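Local coordinates for protein chitinase (Chromobacterium violaceum, PDB 4TXG) that probably hydrolyses glycosidic bonds in chitin, as a bacterial secreted chitinase of glycoside hydrolase family 18, at residues A221-S226 with H232-T237. Residues are numbered along the deposited sequence; the frame is centred on the assembly and turned at random.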
loop_
_atom_site.group_PDB
_atom_site.type_symbol
_atom_site.label_atom_id
_atom_site.label_comp_id
_atom_site.label_asym_id
_atom_site.label_seq_id
_atom_site.Cartn_x
_atom_site.Cartn_y
_atom_site.Cartn_z
ATOM N N ALA A 221 -6.153 3.300 -30.298
ATOM C CA ALA A 221 -5.478 2.079 -29.842
ATOM C C ALA A 221 -4.563 1.483 -30.913
ATOM O O ALA A 221 -4.161 0.323 -30.816
ATOM C CB ALA A 221 -6.503 1.041 -29.396
ATOM N N GLU A 222 -4.246 2.279 -31.931
ATOM C CA GLU A 222 -3.413 1.817 -33.037
ATOM C C GLU A 222 -1.994 1.496 -32.570
ATOM O O GLU A 222 -1.415 2.222 -31.756
ATOM C CB GLU A 222 -3.371 2.860 -34.164
ATOM C CG GLU A 222 -4.735 3.194 -34.773
ATOM C CD GLU A 222 -5.485 4.300 -34.027
ATOM O OE1 GLU A 222 -5.001 4.774 -32.974
ATOM O OE2 GLU A 222 -6.566 4.702 -34.503
ATOM N N MET A 223 -1.445 0.410 -33.104
ATOM C CA MET A 223 -0.107 -0.046 -32.735
ATOM C C MET A 223 0.967 0.777 -33.430
ATOM O O MET A 223 0.817 1.155 -34.590
ATOM C CB MET A 223 0.067 -1.529 -33.084
ATOM C CG MET A 223 -0.809 -2.462 -32.252
ATOM S SD MET A 223 -0.276 -2.528 -30.532
ATOM C CE MET A 223 -1.801 -2.149 -29.663
ATOM N N ASP A 224 2.035 1.068 -32.700
ATOM C CA ASP A 224 3.249 1.646 -33.272
ATOM C C ASP A 224 4.061 0.502 -33.872
ATOM O O ASP A 224 4.562 -0.355 -33.146
ATOM C CB ASP A 224 4.045 2.390 -32.186
ATOM C CG ASP A 224 5.365 2.985 -32.689
ATOM O OD1 ASP A 224 5.807 2.696 -33.820
ATOM O OD2 ASP A 224 5.979 3.757 -31.919
ATOM N N ALA A 225 4.192 0.497 -35.195
ATOM C CA ALA A 225 4.891 -0.588 -35.878
ATOM C C ALA A 225 6.385 -0.632 -35.564
ATOM O O ALA A 225 7.051 -1.625 -35.873
ATOM C CB ALA A 225 4.685 -0.475 -37.390
ATOM N N SER A 226 6.917 0.443 -34.980
ATOM C CA SER A 226 8.355 0.543 -34.741
ATOM C C SER A 226 8.779 -0.050 -33.393
ATOM O O SER A 226 9.969 -0.078 -33.070
ATOM C CB SER A 226 8.812 2.012 -34.839
ATOM O OG SER A 226 8.561 2.727 -33.627
ATOM N N HIS A 232 -0.872 -4.013 -24.676
ATOM C CA HIS A 232 -0.940 -2.861 -23.776
ATOM C C HIS A 232 0.377 -2.083 -23.754
ATOM O O HIS A 232 0.379 -0.854 -23.689
ATOM C CB HIS A 232 -1.251 -3.286 -22.335
ATOM C CG HIS A 232 -2.598 -3.923 -22.137
ATOM N ND1 HIS A 232 -3.775 -3.351 -22.566
ATOM C CD2 HIS A 232 -2.940 -5.067 -21.500
ATOM C CE1 HIS A 232 -4.790 -4.131 -22.223
ATOM N NE2 HIS A 232 -4.312 -5.167 -21.564
ATOM N N PHE A 233 1.498 -2.800 -23.773
ATOM C CA PHE A 233 2.798 -2.151 -23.603
ATOM C C PHE A 233 3.113 -1.198 -24.759
ATOM O O PHE A 233 3.711 -0.141 -24.564
ATOM C CB PHE A 233 3.918 -3.188 -23.480
ATOM C CG PHE A 233 3.959 -3.912 -22.136
ATOM C CD1 PHE A 233 2.970 -3.729 -21.187
ATOM C CD2 PHE A 233 5.006 -4.782 -21.850
ATOM C CE1 PHE A 233 3.015 -4.406 -19.965
ATOM C CE2 PHE A 233 5.069 -5.459 -20.641
ATOM C CZ PHE A 233 4.074 -5.264 -19.693
ATOM N N ASN A 234 2.729 -1.593 -25.968
ATOM C CA ASN A 234 2.921 -0.737 -27.139
ATOM C C ASN A 234 2.199 0.609 -26.943
ATOM O O ASN A 234 2.775 1.683 -27.158
ATOM C CB ASN A 234 2.418 -1.463 -28.396
ATOM C CG ASN A 234 2.735 -0.716 -29.682
ATOM O OD1 ASN A 234 2.248 0.394 -29.906
ATOM N ND2 ASN A 234 3.530 -1.340 -30.549
ATOM N N LEU A 235 0.940 0.550 -26.522
ATOM C CA LEU A 235 0.176 1.769 -26.276
ATOM C C LEU A 235 0.769 2.587 -25.117
ATOM O O LEU A 235 0.843 3.810 -25.207
ATOM C CB LEU A 235 -1.298 1.429 -26.005
ATOM C CG LEU A 235 -2.045 0.913 -27.246
ATOM C CD1 LEU A 235 -3.503 0.576 -26.951
ATOM C CD2 LEU A 235 -1.962 1.949 -28.369
ATOM N N LEU A 236 1.211 1.929 -24.046
ATOM C CA LEU A 236 1.830 2.669 -22.938
ATOM C C LEU A 236 3.039 3.463 -23.429
ATOM O O LEU A 236 3.194 4.647 -23.114
ATOM C CB LEU A 236 2.247 1.722 -21.801
ATOM C CG LEU A 236 1.115 1.065 -21.008
ATOM C CD1 LEU A 236 1.719 0.104 -19.980
ATOM C CD2 LEU A 236 0.248 2.099 -20.319
ATOM N N THR A 237 3.877 2.822 -24.234
ATOM C CA THR A 237 5.075 3.487 -24.749
ATOM C C THR A 237 4.708 4.690 -25.606
ATOM O O THR A 237 5.312 5.766 -25.497
ATOM C CB THR A 237 5.934 2.504 -25.557
ATOM O OG1 THR A 237 6.363 1.445 -24.689
ATOM C CG2 THR A 237 7.168 3.206 -26.133
#
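The carboxamide of Asn234 carries Met223 on one face and the backbone of Asp224 at its polar edge. Met223 SD stands almost straight above the amide carbon, 3.6 Å from Asn234 CG, a van der Waals approach set by chi1 and chi2. At the edge two bonds are exchanged with a single residue: Asp224 N donates to Asn234 OD1 at 2.9 Å, nearly straight (170°), and Asn234 ND2 donates to Asp224 O at 3.0 Å. The second acceptor lies only 2° from the amide plane, whereas Asp224 N is tilted from the carbonyl plane. With CG anti to the backbone N (chi1 -173°), the side chain extends from the helix to the loop. ND2 also donates to the carbonyl of Tyr229, so its two acceptors and the bond into OD1 fix the flip of the amide.

The carboxylate of Asp224 is engaged at both oxygens. OD1 accepts from Ser226 N, which makes an Asx turn, and from Ser226 OG as a second donor, each at 2.8 Å and from the same face of the carboxylate; OD2 forms a salt bridge with Arg241, farther along the same helix. Beside the amide, Leu235 provides the apolar part: its CD1 meets Ala221 CB at 3.9 Å, and its CG touches Met223 CE, brought there by the bend at chi3, the two side chains crossing at about a right angle. Leu235 CD2 packs 3.4 Å from Glu222 O, a backbone carbonyl hydrogen-bonded to Gln238.

Helix 231-242 links the parallel neighbouring strands 185-193 and 247-253, and the loop preceding it folds back along its first turns. A loop whose backbone is held by an asparagine side chain of the following helix is thus part of one beta-alpha-beta crossover of the family 18 TIM barrel.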